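Local coordinates for protein ML032222a iGluR (Mnemiopsis leidyi, PDB 4YKI) that forms part of a glycine-activated glutamate-receptor ion channel, its ligand-binding domain taking up glycine and thereby probably driving channel opening, at residues R78-D83 with S100-S105; K114-G119 with P190-N195. One frame throughout, in Å; residues are numbered along the deposited sequence. Where two conformers were deposited one is given.

How the contacts relate
After the first strands and helix 37-49, the chain reaches helix 75-81, then runs through strands 87-89 and 91-93 and helix 96-99 before contact 1 closes this 16-residue excursion, which carries the glycine-site residues D91, L92, S93 and R98. Strand 103-104 and strand 109-118 follow in turn. The latter opens contact 2, whose 70 intervening residues include R144, H145 and E188 of the same site and end at helix 189-195. The two loops are therefore in series, neither nested nor crossed. Their centres lie 28 Å apart on opposite sides of the chain's centre, consistent with one contact in each lobe of the clamshell; both reach one mixed sheet.

Contact 1 (R78-D83 with S100-S105)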
loop_
_atom_site.group_PDB
_atom_site.type_symbol
_atom_site.label_atom_id
_atom_site.label_comp_id
_atom_site.label_asym_id
_atom_site.label_seq_id
_atom_site.Cartn_x
_atom_site.Cartn_y
_atom_site.Cartn_z
ATOM N N ARG B 78 -0.347 11.273 20.161
ATOM C CA ARG B 78 -0.794 12.313 21.083
ATOM C C ARG B 78 -0.138 13.657 20.787
ATOM O O ARG B 78 -0.794 14.694 20.825
ATOM C CB ARG B 78 -0.547 11.892 22.540
ATOM C CG ARG B 78 -0.941 12.916 23.590
ATOM C CD ARG B 78 -2.419 13.280 23.580
ATOM N NE ARG B 78 -2.741 14.172 24.699
ATOM C CZ ARG B 78 -3.005 13.770 25.941
ATOM N NH1 ARG B 78 -3.039 12.486 26.269
ATOM N NH2 ARG B 78 -3.246 14.681 26.863
ATOM N N ASP B 79 1.159 13.640 20.481
ATOM C CA ASP B 79 1.841 14.893 20.173
ATOM C C ASP B 79 1.231 15.556 18.942
ATOM O O ASP B 79 1.122 16.774 18.874
ATOM C CB ASP B 79 3.334 14.657 19.935
ATOM C CG ASP B 79 4.165 14.576 21.207
ATOM O OD1 ASP B 79 3.626 14.656 22.327
ATOM O OD2 ASP B 79 5.396 14.391 21.032
ATOM N N LEU B 80 0.871 14.750 17.938
ATOM C CA LEU B 80 0.223 15.288 16.738
ATOM C C LEU B 80 -1.147 15.900 17.087
ATOM O O LEU B 80 -1.443 17.014 16.692
ATOM C CB LEU B 80 0.087 14.168 15.699
ATOM C CG LEU B 80 -0.406 14.581 14.319
ATOM C CD1 LEU B 80 0.614 15.453 13.627
ATOM C CD2 LEU B 80 -0.669 13.368 13.470
ATOM N N LEU B 81 -1.960 15.174 17.849
ATOM C CA LEU B 81 -3.277 15.664 18.267
ATOM C C LEU B 81 -3.183 16.949 19.067
ATOM O O LEU B 81 -4.060 17.795 18.971
ATOM C CB LEU B 81 -4.007 14.607 19.084
ATOM C CG LEU B 81 -4.423 13.372 18.278
ATOM C CD1 LEU B 81 -4.946 12.293 19.199
ATOM C CD2 LEU B 81 -5.483 13.702 17.221
ATOM N N ASP B 82 -2.103 17.089 19.843
ATOM C CA ASP B 82 -1.914 18.262 20.689
ATOM C C ASP B 82 -1.206 19.409 19.977
ATOM O O ASP B 82 -0.874 20.402 20.611
ATOM C CB ASP B 82 -1.090 17.885 21.921
ATOM C CG ASP B 82 -1.860 17.051 22.930
ATOM O OD1 ASP B 82 -3.100 16.928 22.815
ATOM O OD2 ASP B 82 -1.198 16.509 23.828
ATOM N N ASP B 83 -0.978 19.286 18.668
ATOM C CA ASP B 83 -0.362 20.326 17.844
ATOM C C ASP B 83 1.083 20.601 18.229
ATOM O O ASP B 83 1.604 21.662 17.942
ATOM C CB ASP B 83 -1.191 21.621 17.882
ATOM C CG ASP B 83 -0.733 22.672 16.864
ATOM O OD1 ASP B 83 -0.471 22.331 15.674
ATOM O OD2 ASP B 83 -0.640 23.864 17.260
ATOM N N SER B 100 -9.270 6.667 13.484
ATOM C CA SER B 100 -10.400 7.367 14.109
ATOM C C SER B 100 -10.011 8.752 14.654
ATOM O O SER B 100 -10.890 9.577 14.896
ATOM C CB SER B 100 -11.026 6.505 15.215
ATOM O OG SER B 100 -10.243 6.538 16.390
ATOM N N ALA B 101 -8.707 8.999 14.808
ATOM C CA ALA B 101 -8.181 10.227 15.404
ATOM C C ALA B 101 -7.354 11.074 14.455
ATOM O O ALA B 101 -7.350 12.294 14.598
ATOM C CB ALA B 101 -7.351 9.897 16.643
ATOM N N ILE B 102 -6.610 10.432 13.548
ATOM C CA ILE B 102 -5.705 11.128 12.625
ATOM C C ILE B 102 -5.895 10.591 11.212
ATOM O O ILE B 102 -6.587 9.594 11.011
ATOM C CB ILE B 102 -4.203 10.953 13.040
ATOM C CG1 ILE B 102 -3.718 9.501 12.902
ATOM C CG2 ILE B 102 -3.978 11.488 14.464
ATOM C CD1 ILE B 102 -2.190 9.375 12.760
ATOM N N ASP B 103 -5.277 11.262 10.249
ATOM C CA ASP B 103 -5.197 10.776 8.879
ATOM C C ASP B 103 -3.829 10.168 8.627
ATOM O O ASP B 103 -2.871 10.352 9.400
ATOM C CB ASP B 103 -5.429 11.913 7.884
ATOM C CG ASP B 103 -6.902 12.308 7.745
ATOM O OD1 ASP B 103 -7.802 11.597 8.241
ATOM O OD2 ASP B 103 -7.138 13.338 7.092
ATOM N N TYR B 104 -3.748 9.431 7.527
ATOM C CA TYR B 104 -2.490 8.920 7.013
ATOM C C TYR B 104 -2.218 9.522 5.645
ATOM O O TYR B 104 -3.143 9.800 4.880
ATOM C CB TYR B 104 -2.534 7.411 6.882
ATOM C CG TYR B 104 -2.513 6.668 8.183
ATOM C CD1 TYR B 104 -1.311 6.412 8.830
ATOM C CD2 TYR B 104 -3.686 6.192 8.766
ATOM C CE1 TYR B 104 -1.277 5.695 9.999
ATOM C CE2 TYR B 104 -3.665 5.459 9.934
ATOM C CZ TYR B 104 -2.454 5.237 10.556
ATOM O OH TYR B 104 -2.444 4.469 11.681
ATOM N N SER B 105 -0.939 9.651 5.326
ATOM C CA SER B 105 -0.502 9.941 3.970
ATOM C C SER B 105 -0.690 8.741 3.054
ATOM O O SER B 105 -0.969 7.634 3.510
ATOM C CB SER B 105 0.983 10.312 3.959
ATOM O OG SER B 105 1.805 9.179 4.181
#
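The flat group met across this contact is the backbone carbonyl of A101, whose O lies 3.5 Å from L81 CD2. The other flat pair spans the helix end, R78 in the last turn and D82 just past it: the carboxylate of D82 sits at the edge of the R78 guanidinium, its CG in that plane. R78 NE reaches D82 OD2 at 2.9 Å on the syn side, but the N-H...O angle of 130° shows a bent hydrogen bond within the salt bridge, and the second approach, to OD1, is weak.

The rest of the interface is apolar. I102 CG2 is its shared point, lying 3.8 Å from L81 CD2 and 3.9 Å from L80 CD2, and the isoleucine crosses each leucine at about a right angle. With chi1 at 67°, I102 places CG1 between its backbone N and carbonyl carbon, which turns CG2 anti to the carbonyl carbon and toward the helix. L81 has a second branch in use: its CD1 approaches A101 CB at 4.2 Å. W73 touches both L81 and A101, whereas I102 also rests on L92 of strand 91-93, so the contact runs from exposed L81 to buried I102 and L80.

Immediately beyond the leucines the helix stops. D83 N bonds to L80 O at 3.0 Å and K84 N to D79 O, and D83, with phi 65°, is the C-prime residue of this Schellman motif. The arrangement is that of a helix C-terminus packed on the segment following helix 96-99, which carries the glycine-site residue R98, in the first lobe of an ionotropic glutamate receptor ligand-binding domain.

Contact 2 (K114-G119 with P190-N195); sequences KAVVKG and PVLAHN
L192 CD1 is the point where this contact is tight: the methyl lies 3.4 Å from K114 O and 4.0 Å from V116 CG1, with K114 CB a little farther off at 4.1 Å. Leucine and valine reach toward each other tip to tip, and both methyls of V116 face the same L192 carbon, since CG2 is 4.2 Å away. L192 gets there by holding CG anti to its carbonyl carbon (chi1 -64°) and extending onward, which carries CD1 straight off the helix onto the strand. F185 touches L192 as well, and L178 and V202 pack on V116, so apolar side chains surround the meeting point.

In fold terms, helix 189-195 begins right after strand 183-188 and turns back over the sheet. Strand 109-118 runs antiparallel to that strand on one flank and to strand 202-218 on another, with backbone bonds pairing K114 with D187 and V116 with F185. This is the sheet-and-helix core of the second lobe of the glutamate-receptor clamshell, and the same strand-to-helix junction bears E188 of the glycine site.

The contact is looser beyond K114 CB, along the lysine side chain. K114 starts toward the helix, but its chain leads away, bends at chi4, and delivers NZ to S204 OG; a sulfate ion, probably from the crystallisation liquor, lies about 5 Å from this side chain. On the helix, N195 turns back on its own backbone: ND2 gives V191 O a bond of 2.9 Å, while N195 N reaches that oxygen at 3.1 Å from the opposite face of the carbonyl plane. N195 ND2 also donates to Q18 O.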
loop_
_atom_site.group_PDB
_atom_site.type_symbol
_atom_site.label_atom_id
_atom_site.label_comp_id
_atom_site.label_asym_id
_atom_site.label_seq_id
_atom_site.Cartn_x
_atom_site.Cartn_y
_atom_site.Cartn_z
ATOM N N LYS B 114 4.704 -10.184 12.391
ATOM C CA LYS B 114 5.608 -11.322 12.371
ATOM C C LYS B 114 6.010 -11.690 13.801
ATOM O O LYS B 114 6.367 -10.826 14.596
ATOM C CB LYS B 114 6.860 -11.000 11.553
ATOM C CG LYS B 114 7.796 -12.190 11.455
ATOM C CD LYS B 114 8.996 -11.928 10.607
ATOM C CE LYS B 114 9.844 -13.184 10.435
ATOM N NZ LYS B 114 9.110 -14.318 9.791
ATOM N N ALA B 115 5.964 -12.981 14.104
ATOM C CA ALA B 115 6.429 -13.502 15.379
ATOM C C ALA B 115 7.713 -14.268 15.180
ATOM O O ALA B 115 7.848 -15.048 14.239
ATOM C CB ALA B 115 5.385 -14.399 16.023
ATOM N N VAL B 116 8.650 -14.038 16.085
ATOM C CA VAL B 116 9.939 -14.718 16.063
ATOM C C VAL B 116 10.239 -15.286 17.441
ATOM O O VAL B 116 9.709 -14.827 18.436
ATOM C CB VAL B 116 11.100 -13.786 15.599
ATOM C CG1 VAL B 116 10.868 -13.318 14.172
ATOM C CG2 VAL B 116 11.272 -12.608 16.537
ATOM N N VAL B 117 11.113 -16.277 17.461
ATOM C CA VAL B 117 11.375 -17.076 18.647
ATOM C C VAL B 117 12.863 -17.415 18.763
ATOM O O VAL B 117 13.535 -17.708 17.766
ATOM C CB VAL B 117 10.510 -18.385 18.650
ATOM C CG1 VAL B 117 10.836 -19.284 17.480
ATOM C CG2 VAL B 117 10.637 -19.132 19.975
ATOM N N LYS B 118 13.358 -17.399 19.996
ATOM C CA LYS B 118 14.654 -17.984 20.318
ATOM C C LYS B 118 14.454 -19.116 21.309
ATOM O O LYS B 118 13.772 -18.956 22.317
ATOM C CB LYS B 118 15.599 -16.924 20.894
ATOM C CG LYS B 118 16.931 -17.478 21.339
ATOM C CD LYS B 118 17.939 -16.396 21.671
ATOM C CE LYS B 118 19.153 -17.014 22.336
ATOM N NZ LYS B 118 20.239 -16.021 22.457
ATOM N N GLY B 119 14.996 -20.280 20.992
ATOM C CA GLY B 119 14.901 -21.429 21.872
ATOM C C GLY B 119 15.281 -22.713 21.168
ATOM O O GLY B 119 14.902 -22.953 20.021
ATOM N N PRO B 190 9.128 -5.839 8.566
ATOM C CA PRO B 190 10.331 -5.159 8.065
ATOM C C PRO B 190 11.308 -4.781 9.178
ATOM O O PRO B 190 12.527 -4.817 9.007
ATOM C CB PRO B 190 9.757 -3.917 7.370
ATOM C CG PRO B 190 8.346 -4.335 6.989
ATOM C CD PRO B 190 7.890 -5.179 8.125
ATOM N N VAL B 191 10.771 -4.429 10.346
ATOM C CA VAL B 191 11.579 -4.057 11.492
ATOM C C VAL B 191 12.370 -5.262 11.985
ATOM O O VAL B 191 13.564 -5.171 12.284
ATOM C CB VAL B 191 10.681 -3.481 12.616
ATOM C CG1 VAL B 191 11.450 -3.246 13.902
ATOM C CG2 VAL B 191 10.029 -2.178 12.145
ATOM N N LEU B 192 11.713 -6.402 12.083
ATOM C CA LEU B 192 12.388 -7.611 12.527
ATOM C C LEU B 192 13.384 -8.080 11.484
ATOM O O LEU B 192 14.489 -8.511 11.849
ATOM C CB LEU B 192 11.374 -8.704 12.859
ATOM C CG LEU B 192 10.455 -8.365 14.026
ATOM C CD1 LEU B 192 9.523 -9.524 14.349
ATOM C CD2 LEU B 192 11.235 -7.963 15.248
ATOM N N ALA B 193 13.034 -7.998 10.207
ATOM C CA ALA B 193 13.937 -8.450 9.141
ATOM C C ALA B 193 15.255 -7.699 9.216
ATOM O O ALA B 193 16.348 -8.291 9.135
ATOM C CB ALA B 193 13.295 -8.268 7.773
ATOM N N HIS B 194 15.183 -6.389 9.386
ATOM C CA HIS B 194 16.382 -5.594 9.436
ATOM C C HIS B 194 17.205 -5.838 10.694
ATOM O O HIS B 194 18.431 -6.056 10.632
ATOM C CB HIS B 194 16.052 -4.111 9.356
ATOM C CG HIS B 194 17.264 -3.266 9.506
ATOM N ND1 HIS B 194 18.186 -3.116 8.493
ATOM C CD2 HIS B 194 17.771 -2.628 10.580
ATOM C CE1 HIS B 194 19.179 -2.365 8.923
ATOM N NE2 HIS B 194 18.959 -2.056 10.188
ATOM N N ASN B 195 16.534 -5.792 11.836
ATOM C CA ASN B 195 17.210 -5.762 13.116
ATOM C C ASN B 195 17.709 -7.117 13.615
ATOM O O ASN B 195 18.591 -7.148 14.464
ATOM C CB ASN B 195 16.326 -5.076 14.156
ATOM C CG ASN B 195 16.257 -3.584 13.943
ATOM O OD1 ASN B 195 17.231 -2.893 14.214
ATOM N ND2 ASN B 195 15.158 -3.087 13.423
#